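Local coordinates for protein ribosomal RNA small subunit methyltransferase E (PDB 5VM8) that probably methylates N3 of a uridine in the RNA of the small ribosomal subunit, using S-adenosyl methionine as methyl donor, at residues 10-14 with 144-150; 79-85 with 241-247; 172-177 with 194-198. All blocks are in the same frame, centred on the assembly; numbering follows the deposited sequence.

Interaction 1 (10-14 with 144-150); sequences PRFYL and CEQSGRN
Cys144 presents its backbone carbonyl to the tip of Arg11: NH2 of Arg11 donates to Cys144 O at 3.0 Å, from above the carbonyl plane, and the same oxygen accepts from Arg149 N. Glu145 meets the strand twice. Its carbonyl oxygen accepts the N-H of Arg11 NE, 2.8 Å from Glu145 O and in the guanidinium plane. Its carboxylate, carried on a chain extended beyond CG, reaches the strand backbone, where the anti lone pair of Glu145 OE2 accepts from Tyr13 N (2.9 Å) in a nearly straight bond of 169°; OE1 turns to His33. Gly148, just past the helix, has a positive phi that suits glycine, since a CB would be jammed against the preceding carbonyl oxygen; its CA lies over one guanidinium face. Asn150 completes the ring of acceptors: its OD1 receives Arg11 NH1 at 2.9 Å and Arg11 NH2 at 3.2 Å, end-on, with amide and guanidinium planes 23° apart. A bend at chi3 (31°) swings Arg11 into this nest. The tip is met by backbone carbonyls and a neutral amide, whose partial charges should favour a cation, and so joins strand 11-13 to helix 128-147.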
ATOM      1  N   PRO A  10     -20.560   3.318   4.291  1.00 70.47           N
ATOM      2  CA  PRO A  10     -19.562   2.247   4.148  1.00 66.22           C
ATOM      3  C   PRO A  10     -18.965   2.263   2.749  1.00 63.06           C
ATOM      4  O   PRO A  10     -19.655   2.540   1.763  1.00 63.10           O
ATOM      5  CB  PRO A  10     -20.365   0.961   4.390  1.00 64.89           C
ATOM      6  CG  PRO A  10     -21.768   1.402   4.752  1.00 65.32           C
ATOM      7  CD  PRO A  10     -21.939   2.803   4.296  1.00 66.35           C
ATOM      8  N   ARG A  11     -17.669   1.976   2.670  1.00 58.52           N
ATOM      9  CA  ARG A  11     -16.912   2.082   1.430  1.00 60.23           C
ATOM     10  C   ARG A  11     -16.523   0.706   0.897  1.00 59.62           C
ATOM     11  O   ARG A  11     -16.043  -0.158   1.642  1.00 59.67           O
ATOM     12  CB  ARG A  11     -15.650   2.923   1.652  1.00 61.67           C
ATOM     13  CG  ARG A  11     -15.936   4.349   2.125  1.00 56.85           C
ATOM     14  CD  ARG A  11     -14.666   5.088   2.579  1.00 58.43           C
ATOM     15  NE  ARG A  11     -13.490   4.632   1.846  1.00 55.66           N
ATOM     16  CZ  ARG A  11     -13.086   5.146   0.692  1.00 55.56           C
ATOM     17  NH1 ARG A  11     -13.763   6.144   0.134  1.00 60.30           N
ATOM     18  NH2 ARG A  11     -12.016   4.651   0.090  1.00 60.11           N
ATOM     19  N   PHE A  12     -16.729   0.510  -0.398  1.00 57.74           N
ATOM     20  CA  PHE A  12     -16.469  -0.759  -1.046  1.00 58.33           C
ATOM     21  C   PHE A  12     -15.691  -0.512  -2.329  1.00 61.78           C
ATOM     22  O   PHE A  12     -16.060   0.346  -3.138  1.00 58.21           O
ATOM     23  CB  PHE A  12     -17.784  -1.495  -1.321  1.00 66.99           C
ATOM     24  CG  PHE A  12     -18.633  -1.665  -0.092  1.00 72.26           C
ATOM     25  CD1 PHE A  12     -18.354  -2.672   0.830  1.00 70.41           C
ATOM     26  CD2 PHE A  12     -19.679  -0.793   0.170  1.00 72.40           C
ATOM     27  CE1 PHE A  12     -19.111  -2.808   1.977  1.00 67.65           C
ATOM     28  CE2 PHE A  12     -20.446  -0.929   1.308  1.00 68.07           C
ATOM     29  CZ  PHE A  12     -20.157  -1.930   2.215  1.00 68.12           C
ATOM     30  N   TYR A  13     -14.612  -1.269  -2.498  1.00 62.15           N
ATOM     31  CA  TYR A  13     -13.788  -1.239  -3.698  1.00 58.42           C
ATOM     32  C   TYR A  13     -14.484  -2.017  -4.810  1.00 57.30           C
ATOM     33  O   TYR A  13     -14.828  -3.187  -4.628  1.00 57.48           O
ATOM     34  CB  TYR A  13     -12.426  -1.852  -3.390  1.00 53.41           C
ATOM     35  CG  TYR A  13     -11.546  -2.051  -4.595  1.00 65.18           C
ATOM     36  CD1 TYR A  13     -11.049  -0.969  -5.314  1.00 66.79           C
ATOM     37  CD2 TYR A  13     -11.263  -3.326  -5.052  1.00 63.83           C
ATOM     38  CE1 TYR A  13     -10.250  -1.162  -6.426  1.00 72.08           C
ATOM     39  CE2 TYR A  13     -10.476  -3.530  -6.157  1.00 67.58           C
ATOM     40  CZ  TYR A  13      -9.972  -2.453  -6.845  1.00 72.91           C
ATOM     41  OH  TYR A  13      -9.186  -2.684  -7.952  1.00 74.87           O
ATOM     42  N   LEU A  14     -14.716  -1.363  -5.946  1.00 64.57           N
ATOM     43  CA  LEU A  14     -15.330  -1.995  -7.114  1.00 67.72           C
ATOM     44  C   LEU A  14     -14.576  -1.528  -8.357  1.00 72.66           C
ATOM     45  O   LEU A  14     -14.817  -0.418  -8.857  1.00 70.30           O
ATOM     46  CB  LEU A  14     -16.820  -1.669  -7.210  1.00 63.65           C
ATOM     47  CG  LEU A  14     -17.574  -2.184  -8.443  1.00 66.60           C
ATOM     48  CD1 LEU A  14     -17.678  -3.679  -8.431  1.00 66.74           C
ATOM     49  CD2 LEU A  14     -18.959  -1.556  -8.563  1.00 69.08           C
ATOM     50  N   CYS A 144      -7.642   0.665   2.114  1.00 39.70           N
ATOM     51  CA  CYS A 144      -8.170   1.791   1.357  1.00 44.75           C
ATOM     52  C   CYS A 144      -9.637   2.038   1.686  1.00 51.86           C
ATOM     53  O   CYS A 144     -10.071   3.193   1.810  1.00 51.01           O
ATOM     54  CB  CYS A 144      -7.979   1.557  -0.141  1.00 44.08           C
ATOM     55  SG  CYS A 144      -6.231   1.582  -0.637  1.00 47.12           S
ATOM     56  N   GLU A 145     -10.411   0.964   1.821  1.00 52.80           N
ATOM     57  CA  GLU A 145     -11.812   1.101   2.202  1.00 53.11           C
ATOM     58  C   GLU A 145     -11.962   1.801   3.552  1.00 49.91           C
ATOM     59  O   GLU A 145     -12.865   2.632   3.728  1.00 44.79           O
ATOM     60  CB  GLU A 145     -12.493  -0.271   2.201  1.00 51.06           C
ATOM     61  CG  GLU A 145     -12.645  -0.909   0.812  1.00 55.23           C
ATOM     62  CD  GLU A 145     -13.243  -2.327   0.845  1.00 54.86           C
ATOM     63  OE1 GLU A 145     -13.204  -2.987   1.907  1.00 58.29           O
ATOM     64  OE2 GLU A 145     -13.756  -2.788  -0.197  1.00 58.78           O
ATOM     65  N   GLN A 146     -11.087   1.481   4.512  1.00 46.33           N
ATOM     66  CA  GLN A 146     -11.173   2.050   5.857  1.00 48.19           C
ATOM     67  C   GLN A 146     -10.620   3.480   5.934  1.00 48.70           C
ATOM     68  O   GLN A 146     -11.226   4.360   6.555  1.00 46.89           O
ATOM     69  CB  GLN A 146     -10.412   1.141   6.836  1.00 48.89           C
ATOM     70  CG  GLN A 146     -10.219   1.706   8.253  1.00 52.94           C
ATOM     71  CD  GLN A 146      -9.002   2.634   8.381  1.00 51.31           C
ATOM     72  OE1 GLN A 146      -7.957   2.389   7.783  1.00 41.42           O
ATOM     73  NE2 GLN A 146      -9.155   3.723   9.146  1.00 53.15           N
ATOM     74  N   SER A 147      -9.439   3.716   5.361  1.00 45.31           N
ATOM     75  CA  SER A 147      -8.782   5.007   5.502  1.00 44.18           C
ATOM     76  C   SER A 147      -9.342   6.049   4.550  1.00 54.89           C
ATOM     77  O   SER A 147      -8.958   7.221   4.629  1.00 59.58           O
ATOM     78  CB  SER A 147      -7.289   4.859   5.235  1.00 40.56           C
ATOM     79  OG  SER A 147      -7.113   4.571   3.863  1.00 42.18           O
ATOM     80  N   GLY A 148     -10.248   5.652   3.667  1.00 54.02           N
ATOM     81  CA  GLY A 148     -10.836   6.592   2.739  1.00 54.18           C
ATOM     82  C   GLY A 148     -10.025   6.887   1.500  1.00 54.17           C
ATOM     83  O   GLY A 148     -10.159   7.971   0.938  1.00 52.76           O
ATOM     84  N   ARG A 149      -9.165   5.971   1.060  1.00 52.16           N
ATOM     85  CA  ARG A 149      -8.451   6.205  -0.183  1.00 49.56           C
ATOM     86  C   ARG A 149      -9.266   5.654  -1.345  1.00 50.20           C
ATOM     87  O   ARG A 149      -9.676   4.495  -1.325  1.00 54.17           O
ATOM     88  CB  ARG A 149      -7.063   5.568  -0.125  1.00 49.38           C
ATOM     89  CG  ARG A 149      -6.109   6.374   0.734  1.00 50.10           C
ATOM     90  CD  ARG A 149      -4.768   5.715   0.831  1.00 47.85           C
ATOM     91  NE  ARG A 149      -4.105   5.682  -0.464  1.00 50.50           N
ATOM     92  CZ  ARG A 149      -2.859   5.277  -0.652  1.00 44.49           C
ATOM     93  NH1 ARG A 149      -2.133   4.881   0.382  1.00 41.54           N
ATOM     94  NH2 ARG A 149      -2.342   5.266  -1.870  1.00 45.76           N
ATOM     95  N   ASN A 150      -9.434   6.467  -2.382  1.00 50.24           N
ATOM     96  CA  ASN A 150     -10.085   6.042  -3.608  1.00 51.99           C
ATOM     97  C   ASN A 150      -9.083   5.605  -4.661  1.00 56.83           C
ATOM     98  O   ASN A 150      -9.483   5.216  -5.766  1.00 54.18           O
ATOM     99  CB  ASN A 150     -10.986   7.155  -4.133  1.00 50.34           C
ATOM    100  CG  ASN A 150     -12.155   7.408  -3.217  1.00 60.43           C
ATOM    101  OD1 ASN A 150     -12.552   6.535  -2.443  1.00 63.39           O
ATOM    102  ND2 ASN A 150     -12.701   8.602  -3.279  1.00 65.76           N
TER

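Interaction 2 (79-85 with 241-247); sequences NESPLNI and MQTLWGD
Leu83 reaches from the linking loop into the last turn of helix 232-244, and its side chain can be followed outward. CB of Leu83 sits beside the backbone just past the helix, 4.0 Å from Gly246 CA, with the Trp245 carbonyl at a similar distance. With CG anti to the backbone N (chi1 -172°), the branch point carries both methyls onto the helix end. CD1 rests on Trp245 CB at 3.8 Å. CD2 goes deeper: it touches that same CB, approaches Met241 O at 3.4 Å, and packs on Met241 CB at 4.2 Å. A branched, apolar leucine suits this place, since two methyls can straddle one CB while the helix carbonyl beside them is already bonded to Trp245 N. Ile85 CD1 also packs on Met241 CB and lies beside the Gln242 amide, 3.6 Å from NE2.

On the other flank the contact turns polar. Ser81 OG donates to Gln242 OE1 (2.6 Å), slightly tilted from the amide's carbonyl plane, and accepts from Leu83 N, which closes an ST turn. Gln242 reaches it because its chain bends at chi2 (-65°), folding the amide back toward the loop; its NE2 donates to Leu107 O and to a water that in turn donates to Leu83 O (3.0 Å). Gly246, lacking a side chain, lets the Gln242 amide and Ser81 OG draw close to its CA. Beyond it, Asp247 CB lies 4.1 Å from Pro82 CD.

Ser81 OG is thus donor to Gln242 OE1 and acceptor from Leu83 N at once. The buried amide is gripped at both ends, which should fix its rotation and the placing of its oxygen and nitrogen, while Leu83 and Ile85 keep apolar surface against the helix end.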
ATOM      1  N   ASN A  79      -8.008  12.098  -1.240  1.00 70.42           N
ATOM      2  CA  ASN A  79      -7.258  11.988   0.006  1.00 65.16           C
ATOM      3  C   ASN A  79      -5.796  11.621  -0.213  1.00 63.66           C
ATOM      4  O   ASN A  79      -5.092  11.313   0.755  1.00 62.73           O
ATOM      5  CB  ASN A  79      -7.896  10.948   0.933  1.00 59.67           C
ATOM      6  CG  ASN A  79      -9.292  11.305   1.329  1.00 67.44           C
ATOM      7  OD1 ASN A  79      -9.644  12.484   1.434  1.00 78.40           O
ATOM      8  ND2 ASN A  79     -10.101  10.291   1.594  1.00 64.32           N
ATOM      9  N   GLU A  80      -5.348  11.555  -1.460  1.00 63.61           N
ATOM     10  CA  GLU A  80      -3.996  11.105  -1.749  1.00 59.75           C
ATOM     11  C   GLU A  80      -2.951  12.137  -1.330  1.00 51.57           C
ATOM     12  O   GLU A  80      -3.164  13.346  -1.437  1.00 63.40           O
ATOM     13  CB  GLU A  80      -3.878  10.801  -3.236  1.00 58.78           C
ATOM     14  CG  GLU A  80      -4.706   9.604  -3.641  1.00 53.27           C
ATOM     15  CD  GLU A  80      -4.390   8.386  -2.810  1.00 57.74           C
ATOM     16  OE1 GLU A  80      -5.334   7.809  -2.245  1.00 59.40           O
ATOM     17  OE2 GLU A  80      -3.197   8.017  -2.703  1.00 60.39           O
ATOM     18  N   SER A  81      -1.830  11.648  -0.824  1.00 48.85           N
ATOM     19  CA  SER A  81      -0.658  12.487  -0.670  1.00 53.32           C
ATOM     20  C   SER A  81      -0.071  12.791  -2.045  1.00 59.67           C
ATOM     21  O   SER A  81      -0.051  11.915  -2.915  1.00 60.51           O
ATOM     22  CB  SER A  81       0.400  11.795   0.195  1.00 51.28           C
ATOM     23  OG  SER A  81       1.627  12.521   0.256  1.00 46.73           O
ATOM     24  N   PRO A  82       0.396  14.022  -2.277  1.00 59.13           N
ATOM     25  CA  PRO A  82       1.042  14.333  -3.557  1.00 57.59           C
ATOM     26  C   PRO A  82       2.431  13.755  -3.647  1.00 54.86           C
ATOM     27  O   PRO A  82       3.017  13.751  -4.739  1.00 54.09           O
ATOM     28  CB  PRO A  82       1.082  15.868  -3.563  1.00 59.07           C
ATOM     29  CG  PRO A  82       1.155  16.238  -2.126  1.00 57.90           C
ATOM     30  CD  PRO A  82       0.390  15.181  -1.363  1.00 62.35           C
ATOM     31  N   LEU A  83       2.970  13.296  -2.518  1.00 52.34           N
ATOM     32  CA  LEU A  83       4.269  12.647  -2.465  1.00 52.61           C
ATOM     33  C   LEU A  83       4.140  11.207  -2.960  1.00 59.09           C
ATOM     34  O   LEU A  83       3.243  10.468  -2.540  1.00 63.79           O
ATOM     35  CB  LEU A  83       4.803  12.680  -1.036  1.00 50.38           C
ATOM     36  CG  LEU A  83       6.229  12.214  -0.776  1.00 49.97           C
ATOM     37  CD1 LEU A  83       7.203  13.071  -1.597  1.00 52.08           C
ATOM     38  CD2 LEU A  83       6.547  12.288   0.725  1.00 47.63           C
ATOM     39  N   ASN A  84       5.046  10.813  -3.839  1.00 55.00           N
ATOM     40  CA  ASN A  84       5.064   9.485  -4.437  1.00 49.77           C
ATOM     41  C   ASN A  84       6.089   8.612  -3.710  1.00 45.78           C
ATOM     42  O   ASN A  84       7.290   8.845  -3.815  1.00 39.85           O
ATOM     43  CB  ASN A  84       5.388   9.619  -5.922  1.00 55.59           C
ATOM     44  CG  ASN A  84       5.038   8.396  -6.703  1.00 55.66           C
ATOM     45  OD1 ASN A  84       5.418   7.293  -6.344  1.00 58.02           O
ATOM     46  ND2 ASN A  84       4.323   8.582  -7.791  1.00 56.23           N
ATOM     47  N   ILE A  85       5.621   7.626  -2.947  1.00 47.14           N
ATOM     48  CA  ILE A  85       6.483   6.727  -2.177  1.00 44.93           C
ATOM     49  C   ILE A  85       6.226   5.288  -2.610  1.00 41.01           C
ATOM     50  O   ILE A  85       5.126   4.767  -2.412  1.00 41.35           O
ATOM     51  CB  ILE A  85       6.242   6.845  -0.664  1.00 39.02           C
ATOM     52  CG1 ILE A  85       6.362   8.292  -0.197  1.00 44.90           C
ATOM     53  CG2 ILE A  85       7.219   5.933   0.092  1.00 31.38           C
ATOM     54  CD1 ILE A  85       5.715   8.524   1.167  1.00 44.78           C
ATOM     55  N   MET A 241       8.282  11.032   6.270  1.00 44.19           N
ATOM     56  CA  MET A 241       8.336  11.536   4.898  1.00 39.91           C
ATOM     57  C   MET A 241       7.122  12.402   4.582  1.00 41.18           C
ATOM     58  O   MET A 241       7.247  13.427   3.901  1.00 43.55           O
ATOM     59  CB  MET A 241       8.421  10.370   3.907  1.00 38.85           C
ATOM     60  CG  MET A 241       9.731   9.624   3.895  1.00 43.03           C
ATOM     61  SD  MET A 241       9.695   8.155   2.808  1.00 45.95           S
ATOM     62  CE  MET A 241      11.062   7.269   3.533  1.00 40.46           C
ATOM     63  N   GLN A 242       5.928  11.985   5.029  1.00 42.88           N
ATOM     64  CA  GLN A 242       4.740  12.813   4.818  1.00 41.25           C
ATOM     65  C   GLN A 242       4.830  14.142   5.574  1.00 42.84           C
ATOM     66  O   GLN A 242       4.212  15.134   5.158  1.00 48.05           O
ATOM     67  CB  GLN A 242       3.454  12.063   5.231  1.00 43.67           C
ATOM     68  CG  GLN A 242       3.161  10.732   4.486  1.00 42.79           C
ATOM     69  CD  GLN A 242       2.881  10.889   2.978  1.00 47.70           C
ATOM     70  OE1 GLN A 242       2.946  11.983   2.404  1.00 50.36           O
ATOM     71  NE2 GLN A 242       2.574   9.775   2.339  1.00 46.81           N
ATOM     72  N   THR A 243       5.570  14.178   6.686  1.00 41.23           N
ATOM     73  CA  THR A 243       5.730  15.407   7.463  1.00 41.93           C
ATOM     74  C   THR A 243       6.706  16.379   6.783  1.00 48.67           C
ATOM     75  O   THR A 243       6.468  17.601   6.768  1.00 48.89           O
ATOM     76  CB  THR A 243       6.176  15.052   8.887  1.00 41.35           C
ATOM     77  OG1 THR A 243       5.205  14.197   9.488  1.00 48.55           O
ATOM     78  CG2 THR A 243       6.372  16.286   9.742  1.00 49.72           C
ATOM     79  N   LEU A 244       7.786  15.852   6.181  1.00 48.59           N
ATOM     80  CA  LEU A 244       8.769  16.693   5.487  1.00 50.73           C
ATOM     81  C   LEU A 244       8.332  17.058   4.070  1.00 45.64           C
ATOM     82  O   LEU A 244       8.586  18.169   3.613  1.00 53.13           O
ATOM     83  CB  LEU A 244      10.121  15.978   5.423  1.00 46.03           C
ATOM     84  CG  LEU A 244      10.835  15.793   6.756  1.00 46.36           C
ATOM     85  CD1 LEU A 244      11.984  14.817   6.637  1.00 43.27           C
ATOM     86  CD2 LEU A 244      11.322  17.152   7.224  1.00 42.42           C
ATOM     87  N   TRP A 245       7.720  16.129   3.344  1.00 47.51           N
ATOM     88  CA  TRP A 245       7.470  16.322   1.924  1.00 51.74           C
ATOM     89  C   TRP A 245       6.043  15.999   1.491  1.00 54.09           C
ATOM     90  O   TRP A 245       5.710  16.240   0.324  1.00 59.88           O
ATOM     91  CB  TRP A 245       8.481  15.495   1.093  1.00 54.04           C
ATOM     92  CG  TRP A 245       9.905  15.661   1.610  1.00 52.97           C
ATOM     93  CD1 TRP A 245      10.583  16.835   1.744  1.00 53.91           C
ATOM     94  CD2 TRP A 245      10.802  14.633   2.077  1.00 46.30           C
ATOM     95  NE1 TRP A 245      11.829  16.612   2.276  1.00 43.59           N
ATOM     96  CE2 TRP A 245      11.992  15.272   2.489  1.00 44.87           C
ATOM     97  CE3 TRP A 245      10.717  13.245   2.184  1.00 45.46           C
ATOM     98  CZ2 TRP A 245      13.086  14.572   2.994  1.00 43.71           C
ATOM     99  CZ3 TRP A 245      11.799  12.555   2.695  1.00 47.05           C
ATOM    100  CH2 TRP A 245      12.975  13.225   3.086  1.00 46.30           C
ATOM    101  N   GLY A 246       5.206  15.433   2.368  1.00 49.21           N
ATOM    102  CA  GLY A 246       3.855  15.044   1.991  1.00 48.72           C
ATOM    103  C   GLY A 246       2.709  15.865   2.572  1.00 52.31           C
ATOM    104  O   GLY A 246       2.855  17.056   2.845  1.00 58.13           O
ATOM    105  N   ASP A 247       1.557  15.244   2.782  1.00 52.59           N
ATOM    106  CA  ASP A 247       0.392  16.004   3.196  1.00 56.77           C
ATOM    107  C   ASP A 247       0.242  16.055   4.715  1.00 55.11           C
ATOM    108  O   ASP A 247      -0.814  16.473   5.199  1.00 58.24           O
ATOM    109  CB  ASP A 247      -0.892  15.463   2.537  1.00 59.41           C
ATOM    110  CG  ASP A 247      -1.208  14.019   2.916  1.00 60.85           C
ATOM    111  OD1 ASP A 247      -0.334  13.324   3.476  1.00 50.74           O
ATOM    112  OD2 ASP A 247      -2.365  13.593   2.677  1.00 63.55           O
TER
HETATM  113  O   HOH W   1       2.490   8.897  -0.043  1.00 47.94           O

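Interaction 3 (172-177 with 194-198); sequences NTKLIM and AIVFM
Two neighbouring parallel strands in the central sheet of the SPOUT methyltransferase domain, a fold known for its trefoil knot, meet here in regular register. Their axes run 4.7 Å apart at an angle of 18°. Thr173 and Leu175 turn both their N-H and C=O groups to the partner strand: Thr173 N donates to Ala194 O at 2.9 Å, and Val196 N returns a bond to Thr173 O at 2.8 Å. The pattern repeats two residues on, where Leu175 N bonds Val196 O and Met198 N bonds Leu175 O, before Met177 N closes the ladder on Met198 O at 3.2 Å. The Asn172 amide lies against two methyls, with OD1 of Asn172 3.4 Å from Ala194 CB and ND2 alongside Val196 CG2. At the far end Met177, its chain bent at chi2 and chi3, comes to the CE1-CZ edge of the Phe197 ring. Its SD lies 5.0 Å from the Phe197 ring centroid and near the ring plane, a Met-aromatic contact.

Leu175 CD1 meets Ile195 CG2 on one face and Ile176 CG1 meets Met198 CB on the other, pairs that suit branched and long apolar chains. Phe197 faces helix 232-244, touching Ala237, Ile238 and Met241, while Val196 and Met198 reach Ile88 from the opposite face. Strand 85-90 flanks 195-199, and strand 219-222 flanks 173-177, so this pair lies inside the sheet.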
ATOM      1  N   ASN A 172      15.121   9.233  -9.249  1.00 58.68           N
ATOM      2  CA  ASN A 172      14.383   9.002  -8.014  1.00 59.08           C
ATOM      3  C   ASN A 172      15.279   9.169  -6.794  1.00 56.98           C
ATOM      4  O   ASN A 172      16.503   9.065  -6.866  1.00 63.13           O
ATOM      5  CB  ASN A 172      13.747   7.611  -8.027  1.00 63.77           C
ATOM      6  CG  ASN A 172      12.336   7.619  -8.605  1.00 73.01           C
ATOM      7  OD1 ASN A 172      11.928   8.581  -9.258  1.00 79.29           O
ATOM      8  ND2 ASN A 172      11.597   6.535  -8.392  1.00 73.91           N
ATOM      9  N   THR A 173      14.647   9.479  -5.670  1.00 54.69           N
ATOM     10  CA  THR A 173      15.315   9.492  -4.378  1.00 48.22           C
ATOM     11  C   THR A 173      15.283   8.078  -3.826  1.00 43.45           C
ATOM     12  O   THR A 173      14.203   7.503  -3.640  1.00 42.50           O
ATOM     13  CB  THR A 173      14.632  10.495  -3.434  1.00 50.97           C
ATOM     14  OG1 THR A 173      14.941  11.833  -3.870  1.00 56.32           O
ATOM     15  CG2 THR A 173      15.113  10.319  -1.984  1.00 43.72           C
ATOM     16  N   LYS A 174      16.451   7.504  -3.617  1.00 43.47           N
ATOM     17  CA  LYS A 174      16.609   6.074  -3.367  1.00 45.96           C
ATOM     18  C   LYS A 174      17.186   5.902  -1.970  1.00 46.83           C
ATOM     19  O   LYS A 174      18.333   6.286  -1.705  1.00 50.66           O
ATOM     20  CB  LYS A 174      17.482   5.437  -4.447  1.00 45.17           C
ATOM     21  CG  LYS A 174      16.975   5.762  -5.854  1.00 48.86           C
ATOM     22  CD  LYS A 174      17.744   4.991  -6.953  1.00 54.74           C
ATOM     23  CE  LYS A 174      19.005   5.719  -7.416  1.00 56.15           C
ATOM     24  NZ  LYS A 174      18.697   6.899  -8.264  1.00 57.70           N
ATOM     25  N   LEU A 175      16.372   5.344  -1.088  1.00 45.04           N
ATOM     26  CA  LEU A 175      16.615   5.292   0.338  1.00 37.97           C
ATOM     27  C   LEU A 175      16.576   3.842   0.798  1.00 46.49           C
ATOM     28  O   LEU A 175      15.698   3.080   0.386  1.00 49.74           O
ATOM     29  CB  LEU A 175      15.547   6.118   1.076  1.00 36.93           C
ATOM     30  CG  LEU A 175      15.510   7.584   0.636  1.00 45.89           C
ATOM     31  CD1 LEU A 175      14.501   8.365   1.458  1.00 49.62           C
ATOM     32  CD2 LEU A 175      16.897   8.268   0.705  1.00 38.99           C
ATOM     33  N   ILE A 176      17.528   3.467   1.652  1.00 36.78           N
ATOM     34  CA  ILE A 176      17.517   2.178   2.319  1.00 36.31           C
ATOM     35  C   ILE A 176      17.666   2.416   3.815  1.00 45.55           C
ATOM     36  O   ILE A 176      18.522   3.206   4.240  1.00 47.74           O
ATOM     37  CB  ILE A 176      18.613   1.232   1.769  1.00 37.13           C
ATOM     38  CG1 ILE A 176      18.550  -0.111   2.481  1.00 36.78           C
ATOM     39  CG2 ILE A 176      20.004   1.850   1.877  1.00 38.58           C
ATOM     40  CD1 ILE A 176      19.533  -1.168   1.949  1.00 37.80           C
ATOM     41  N   MET A 177      16.789   1.792   4.606  1.00 47.02           N
ATOM     42  CA  MET A 177      16.901   1.851   6.063  1.00 47.45           C
ATOM     43  C   MET A 177      18.031   0.960   6.521  1.00 44.23           C
ATOM     44  O   MET A 177      17.962  -0.266   6.413  1.00 45.14           O
ATOM     45  CB  MET A 177      15.611   1.441   6.761  1.00 52.34           C
ATOM     46  CG  MET A 177      14.491   2.411   6.565  1.00 60.92           C
ATOM     47  SD  MET A 177      13.497   2.609   8.062  1.00 63.82           S
ATOM     48  CE  MET A 177      14.768   2.902   9.290  1.00 69.36           C
ATOM     49  N   ALA A 194      10.011  11.387  -7.119  1.00 67.88           N
ATOM     50  CA  ALA A 194       9.505  10.217  -6.433  1.00 60.61           C
ATOM     51  C   ALA A 194      10.549   9.675  -5.458  1.00 56.15           C
ATOM     52  O   ALA A 194      11.760   9.898  -5.603  1.00 57.95           O
ATOM     53  CB  ALA A 194       9.091   9.151  -7.441  1.00 45.64           C
ATOM     54  N   ILE A 195      10.057   8.932  -4.469  1.00 51.33           N
ATOM     55  CA  ILE A 195      10.864   8.290  -3.440  1.00 50.48           C
ATOM     56  C   ILE A 195      10.698   6.781  -3.557  1.00 49.86           C
ATOM     57  O   ILE A 195       9.582   6.276  -3.721  1.00 44.85           O
ATOM     58  CB  ILE A 195      10.464   8.757  -2.027  1.00 50.63           C
ATOM     59  CG1 ILE A 195      10.704  10.256  -1.865  1.00 56.97           C
ATOM     60  CG2 ILE A 195      11.210   7.958  -0.946  1.00 42.43           C
ATOM     61  CD1 ILE A 195       9.999  10.840  -0.658  1.00 59.89           C
ATOM     62  N   VAL A 196      11.818   6.069  -3.454  1.00 46.69           N
ATOM     63  CA  VAL A 196      11.851   4.619  -3.422  1.00 39.62           C
ATOM     64  C   VAL A 196      12.537   4.261  -2.122  1.00 40.80           C
ATOM     65  O   VAL A 196      13.659   4.710  -1.851  1.00 40.46           O
ATOM     66  CB  VAL A 196      12.577   4.021  -4.638  1.00 49.50           C
ATOM     67  CG1 VAL A 196      12.741   2.530  -4.467  1.00 46.54           C
ATOM     68  CG2 VAL A 196      11.775   4.308  -5.886  1.00 52.11           C
ATOM     69  N   PHE A 197      11.864   3.454  -1.323  1.00 35.17           N
ATOM     70  CA  PHE A 197      12.257   3.226   0.045  1.00 40.09           C
ATOM     71  C   PHE A 197      12.347   1.727   0.271  1.00 41.81           C
ATOM     72  O   PHE A 197      11.366   1.018   0.037  1.00 44.84           O
ATOM     73  CB  PHE A 197      11.171   3.913   0.895  1.00 38.48           C
ATOM     74  CG  PHE A 197      11.201   3.604   2.334  1.00 31.51           C
ATOM     75  CD1 PHE A 197      12.357   3.757   3.063  1.00 36.13           C
ATOM     76  CD2 PHE A 197      10.031   3.268   2.983  1.00 30.51           C
ATOM     77  CE1 PHE A 197      12.375   3.524   4.419  1.00 32.95           C
ATOM     78  CE2 PHE A 197      10.037   3.022   4.335  1.00 31.87           C
ATOM     79  CZ  PHE A 197      11.226   3.167   5.058  1.00 34.75           C
ATOM     80  N   MET A 198      13.497   1.253   0.767  1.00 40.23           N
ATOM     81  CA  MET A 198      13.788  -0.177   0.849  1.00 37.26           C
ATOM     82  C   MET A 198      13.902  -0.627   2.296  1.00 40.03           C
ATOM     83  O   MET A 198      14.648  -0.033   3.084  1.00 42.27           O
ATOM     84  CB  MET A 198      15.068  -0.557   0.149  1.00 49.93           C
ATOM     85  CG  MET A 198      15.041  -0.442  -1.327  1.00 62.80           C
ATOM     86  SD  MET A 198      16.179  -1.714  -1.875  1.00 67.18           S
ATOM     87  CE  MET A 198      15.359  -3.036  -0.972  1.00 59.43           C
TER

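How the interactions relate
The three contacts step from the N-terminal sheet to the knotted methyltransferase domain. Interaction 1 joins strand 11-13 to the end of helix 128-147, and its centre lies about 19 Å from that of interaction 2; the two touch through the salt bridge of Glu80 with Arg149. Their segments alternate along the chain. Interaction 3 is nested within the loop closed by interaction 2, about 14 Å away between centres, and the two share a core in which Leu83 and Trp245 pack on Ile195 and Met241 packs on Phe197. Interactions 1 and 3, about 27 Å apart between centres, do not touch. Segment 79-85 therefore links the domain junction to the central sheet.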